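Local atomic coordinates of GTP-binding protein (Sulfolobus solfataricus P2, PDB entry 2QTF), a protein that hydrolyses GTP with specificity for that nucleotide and associates with the 50S ribosomal subunit, perhaps acting in protein synthesis or ribosome biogenesis. Residues I17-G22 against G186-G191; E21-K26 against I87-E92. All blocks are in the same frame, centred on the assembly; numbering follows the deposited sequence.

How the interactions relate
Both contacts draw on helix 13-22 of the N-terminal domain and share Glu21 and Gly22, with centres about 10 Å apart. Interaction 1 lies between domains and is partly buried: the helix meets the P-loop of the G domain through a few van der Waals touches, while the loop's polar groups turn to bound anions. Interaction 2 stays inside the N-terminal domain and is buried at all four touching residues, joining the turn that follows the same helix, and the start of strand 25-31, to helix 86-97 through apolar groups, bridging water and a cadmium ion. Packing connects the two: Leu19 CB lies 3.9 Å from Leu89 CD2, and Val20 CG2 approaches the same methyl.

Interaction 1: I17-G22 against G186-G191; sequences IALVEG and GYTNSG. With SO4 (sulfate ion), chain F; ACT (acetate ion), chain H.
Ala18 of helix 13-22 points its CB at the P-loop of the G domain, where it meets the CG2 methyl of Thr188 at 3.9 Å and the side-chain amide of Asn189, whose OD1 is 3.7 Å away. Beside it, Leu19 reaches the loop with its end: CD2 lies 3.9 Å from Thr188 OG1 and about as far from CG2, the two side chains crossing at about a right angle. Thr188 carries most of the loop's share because CG2 stands anti to its backbone N (chi1 -58° for OG1), which presents the methyl to the helix.

Polar bonds stay within the loop or reach two anions. A type II turn from Tyr187 to Ser190 is braced by Ser190 OG, which donates to Tyr187 O at 2.7 Å in the carbonyl plane. Asn189 N reaches sulfate O4 at 2.8 Å with an N-H...O angle of 161°. Gly191 N makes a bent bond to sulfate O2 (2.9 Å, 139°) and, like Ser190 N, a weak one to O3. Lys192 and Thr193 complete this Walker A site, consistent with the sulfate marking a phosphate position of GTP. Acetate CH3 lies 3.9 Å from Leu19 CD2, and acetate OXT 3.0 Å from Thr188 OG1, whose proton could instead go to Phe236 O. The interface is thus van der Waals contact, mostly methyls with flanks of polar groups, while directed N-H bonds serve the sulfate.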
# COMPACT_ATOMS: atom_id res chain seq x y z
N ILE A 17 -9.32 5.44 -2.92
CA ILE A 17 -8.49 6.54 -3.37
C ILE A 17 -7.01 6.44 -2.95
O ILE A 17 -6.07 6.60 -3.78
CB ILE A 17 -9.06 7.92 -2.90
CG1 ILE A 17 -10.33 8.27 -3.71
CG2 ILE A 17 -8.01 9.05 -3.18
CD1 ILE A 17 -11.17 9.36 -2.98
N ALA A 18 -6.83 6.16 -1.69
CA ALA A 18 -5.47 6.05 -1.11
C ALA A 18 -4.80 4.79 -1.67
O ALA A 18 -3.64 4.82 -1.98
CB ALA A 18 -5.59 6.01 0.48
N LEU A 19 -5.51 3.68 -1.89
CA LEU A 19 -4.93 2.51 -2.68
C LEU A 19 -4.52 2.86 -4.15
O LEU A 19 -3.45 2.45 -4.67
CB LEU A 19 -5.89 1.35 -2.65
CG LEU A 19 -6.17 0.80 -1.24
CD1 LEU A 19 -7.34 -0.13 -1.22
CD2 LEU A 19 -4.85 0.05 -0.66
N VAL A 20 -5.41 3.54 -4.88
CA VAL A 20 -5.08 3.89 -6.26
C VAL A 20 -3.86 4.80 -6.31
O VAL A 20 -3.00 4.65 -7.21
CB VAL A 20 -6.33 4.56 -6.95
CG1 VAL A 20 -5.97 5.20 -8.33
CG2 VAL A 20 -7.43 3.52 -7.03
N GLU A 21 -3.79 5.77 -5.37
CA GLU A 21 -2.60 6.64 -5.38
C GLU A 21 -1.34 5.77 -4.97
O GLU A 21 -0.26 5.97 -5.50
CB GLU A 21 -2.80 7.88 -4.48
CG GLU A 21 -4.02 8.71 -4.97
CD GLU A 21 -4.30 9.92 -4.07
OE1 GLU A 21 -3.90 9.93 -2.88
OE2 GLU A 21 -4.93 10.88 -4.54
N GLY A 22 -1.52 4.72 -4.17
CA GLY A 22 -0.31 3.85 -3.82
C GLY A 22 0.16 2.99 -5.01
O GLY A 22 1.23 2.36 -5.02
N GLY A 186 2.80 1.31 8.12
CA GLY A 186 1.54 1.77 8.69
C GLY A 186 0.36 1.43 7.80
O GLY A 186 0.54 1.18 6.59
N TYR A 187 -0.86 1.60 8.32
CA TYR A 187 -2.01 1.34 7.48
C TYR A 187 -2.20 2.31 6.34
O TYR A 187 -1.82 3.47 6.41
CB TYR A 187 -3.28 1.44 8.33
CG TYR A 187 -3.55 0.06 8.89
CD1 TYR A 187 -3.04 -0.31 10.16
CD2 TYR A 187 -4.25 -0.88 8.10
CE1 TYR A 187 -3.27 -1.63 10.69
CE2 TYR A 187 -4.41 -2.23 8.58
CZ TYR A 187 -3.99 -2.53 9.87
OH TYR A 187 -4.22 -3.78 10.29
N THR A 188 -2.89 1.84 5.31
CA THR A 188 -3.37 2.68 4.27
C THR A 188 -4.07 3.91 4.86
O THR A 188 -4.83 3.85 5.83
CB THR A 188 -4.43 1.85 3.44
OG1 THR A 188 -3.74 0.71 2.98
CG2 THR A 188 -4.96 2.62 2.29
N ASN A 189 -3.81 5.04 4.23
CA ASN A 189 -4.44 6.29 4.57
C ASN A 189 -4.00 6.84 5.95
O ASN A 189 -4.69 7.65 6.58
CB ASN A 189 -5.96 6.12 4.51
CG ASN A 189 -6.62 7.32 4.09
OD1 ASN A 189 -6.02 8.17 3.42
ND2 ASN A 189 -7.87 7.46 4.50
N SER A 190 -2.84 6.40 6.41
CA SER A 190 -2.34 6.97 7.71
C SER A 190 -1.45 8.23 7.39
O SER A 190 -1.05 8.99 8.28
CB SER A 190 -1.57 5.89 8.43
OG SER A 190 -0.46 5.49 7.60
N GLY A 191 -1.17 8.43 6.11
CA GLY A 191 -0.26 9.56 5.69
C GLY A 191 1.17 9.14 5.40
O GLY A 191 2.09 9.99 5.34
S SO4 F . -0.96 6.39 2.90
O1 SO4 F . 0.18 6.65 2.04
O2 SO4 F . -1.57 7.62 3.39
O3 SO4 F . -0.63 5.86 4.21
O4 SO4 F . -1.99 5.59 2.20
C ACT H . -0.42 1.38 0.96
O ACT H . 0.85 1.12 0.77
OXT ACT H . -0.93 1.46 2.14
CH3 ACT H . -1.31 1.54 -0.28

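Interaction 2: E21-K26 against I87-E92; sequences EGANYK and ILLLLE. With CD (cadmium ion), chain B.
Ala23 CB packs against helix 86-97 between two side chains one helical turn apart, with Leu89 CD1 at 3.7 Å and Glu92 CG at 3.9 Å. This is the tight part of the contact, and the backbones are close enough to permit it: the CA atoms of Ala23 and Glu92 are nearest across the two segments, at 5.9 Å. Leu89 reaches in by its end, since CG is anti to the backbone N (chi1 169°) and the chain turns at chi2 to bring CD1 onto the alanine methyl.

Ala23 owes its position to the way helix 13-22 ends. Asn24, with positive phi (67°), is the C-prime residue of a Schellman motif in which Asn24 N bonds to Glu21 O and Tyr25 N probably to Val20 O, after which the chain enters strand 25-31. That strand borders the four-stranded parallel sheet of the N-terminal domain, and helix 86-97 follows strand 82-84 at its other border.

The side toward Tyr25 is looser and mediated by water and metal. The tyrosine ring turns its edge to Glu92 CG without close packing; Ala23 CB, of its own segment, also lies at that ring's edge. Tyr25 OH and Glu92 OE2, 4.4 Å apart, do not bond directly. One water donates to both Ala23 O and Glu92 OE2, the latter at 2.6 Å. Glu92, bent at chi2 (81°), grips a cadmium ion with both carboxylate oxygens, OE1 at 2.4 Å and OE2 at 2.2 Å. Two waters also bind the metal, one of them hydrogen-bonded to Tyr25 OH at 2.9 Å, and Lys2 NZ gives the tyrosine hydroxyl a further hydrogen-bond partner.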
# COMPACT_ATOMS: atom_id res chain seq x y z
N GLU A 21 -3.79 5.77 -5.37
CA GLU A 21 -2.60 6.64 -5.38
C GLU A 21 -1.34 5.77 -4.97
O GLU A 21 -0.26 5.97 -5.50
CB GLU A 21 -2.80 7.88 -4.48
CG GLU A 21 -4.02 8.71 -4.97
CD GLU A 21 -4.30 9.92 -4.07
OE1 GLU A 21 -3.90 9.93 -2.88
OE2 GLU A 21 -4.93 10.88 -4.54
N GLY A 22 -1.52 4.72 -4.17
CA GLY A 22 -0.31 3.85 -3.82
C GLY A 22 0.16 2.99 -5.01
O GLY A 22 1.23 2.36 -5.02
N ALA A 23 -0.70 2.89 -6.02
CA ALA A 23 -0.37 2.27 -7.26
C ALA A 23 0.09 3.31 -8.31
O ALA A 23 0.11 2.95 -9.47
CB ALA A 23 -1.61 1.40 -7.81
N ASN A 24 0.42 4.52 -7.88
CA ASN A 24 0.97 5.58 -8.74
C ASN A 24 -0.05 6.10 -9.80
O ASN A 24 0.34 6.46 -10.93
CB ASN A 24 2.28 5.08 -9.40
CG ASN A 24 3.55 5.00 -8.33
OD1 ASN A 24 3.42 5.38 -7.15
ND2 ASN A 24 4.75 4.46 -8.80
N TYR A 25 -1.35 6.09 -9.48
CA TYR A 25 -2.38 6.70 -10.39
C TYR A 25 -2.92 7.95 -9.72
O TYR A 25 -3.05 7.98 -8.51
CB TYR A 25 -3.57 5.76 -10.66
CG TYR A 25 -3.20 4.58 -11.50
CD1 TYR A 25 -3.26 4.61 -12.89
CD2 TYR A 25 -2.81 3.40 -10.89
CE1 TYR A 25 -2.90 3.44 -13.65
CE2 TYR A 25 -2.40 2.30 -11.65
CZ TYR A 25 -2.46 2.30 -12.96
OH TYR A 25 -2.06 1.12 -13.56
N LYS A 26 -3.26 8.97 -10.53
CA LYS A 26 -4.07 10.10 -10.12
C LYS A 26 -5.58 9.80 -10.39
O LYS A 26 -5.92 9.42 -11.49
CB LYS A 26 -3.63 11.34 -10.93
CG LYS A 26 -4.43 12.62 -10.50
CD LYS A 26 -3.95 13.95 -11.22
CE LYS A 26 -4.54 15.25 -10.47
NZ LYS A 26 -3.76 16.57 -10.80
N ILE A 87 -8.41 -6.84 -7.03
CA ILE A 87 -7.28 -7.78 -6.97
C ILE A 87 -6.09 -7.26 -7.78
O ILE A 87 -5.01 -7.23 -7.27
CB ILE A 87 -7.68 -9.23 -7.33
CG1 ILE A 87 -8.67 -9.70 -6.24
CG2 ILE A 87 -6.48 -10.13 -7.58
CD1 ILE A 87 -8.72 -11.05 -6.01
N LEU A 88 -6.29 -6.94 -9.03
CA LEU A 88 -5.20 -6.47 -9.88
C LEU A 88 -4.66 -5.12 -9.36
O LEU A 88 -3.44 -4.86 -9.46
CB LEU A 88 -5.69 -6.36 -11.34
CG LEU A 88 -5.95 -7.71 -12.08
CD1 LEU A 88 -6.28 -7.39 -13.58
CD2 LEU A 88 -4.78 -8.66 -11.92
N LEU A 89 -5.49 -4.27 -8.78
CA LEU A 89 -5.02 -3.01 -8.21
C LEU A 89 -4.05 -3.29 -7.06
O LEU A 89 -2.99 -2.64 -6.90
CB LEU A 89 -6.21 -2.10 -7.75
CG LEU A 89 -5.83 -0.84 -6.89
CD1 LEU A 89 -5.13 0.16 -7.75
CD2 LEU A 89 -7.03 -0.11 -6.12
N LEU A 90 -4.45 -4.16 -6.14
CA LEU A 90 -3.55 -4.38 -4.96
C LEU A 90 -2.29 -5.08 -5.45
O LEU A 90 -1.21 -4.81 -4.90
CB LEU A 90 -4.22 -5.30 -3.89
CG LEU A 90 -5.45 -4.66 -3.26
CD1 LEU A 90 -6.34 -5.59 -2.34
CD2 LEU A 90 -5.12 -3.41 -2.54
N LEU A 91 -2.39 -5.99 -6.45
CA LEU A 91 -1.17 -6.62 -6.97
C LEU A 91 -0.23 -5.55 -7.62
O LEU A 91 1.01 -5.62 -7.50
CB LEU A 91 -1.46 -7.79 -7.99
CG LEU A 91 -2.03 -9.04 -7.25
CD1 LEU A 91 -2.63 -9.94 -8.33
CD2 LEU A 91 -0.82 -9.66 -6.45
N GLU A 92 -0.83 -4.56 -8.31
CA GLU A 92 -0.01 -3.38 -8.79
C GLU A 92 0.73 -2.62 -7.67
O GLU A 92 1.93 -2.35 -7.81
CB GLU A 92 -0.92 -2.42 -9.64
CG GLU A 92 -0.08 -1.26 -10.24
CD GLU A 92 0.64 -1.78 -11.53
OE1 GLU A 92 0.23 -2.92 -11.97
OE2 GLU A 92 1.51 -1.06 -12.15
CD CD B . 1.65 -2.43 -13.89
O HOH W 1 1.34 1.58 -12.05
O HOH W 2 -0.23 -0.83 -14.74
O HOH W 3 -0.05 -4.08 -14.64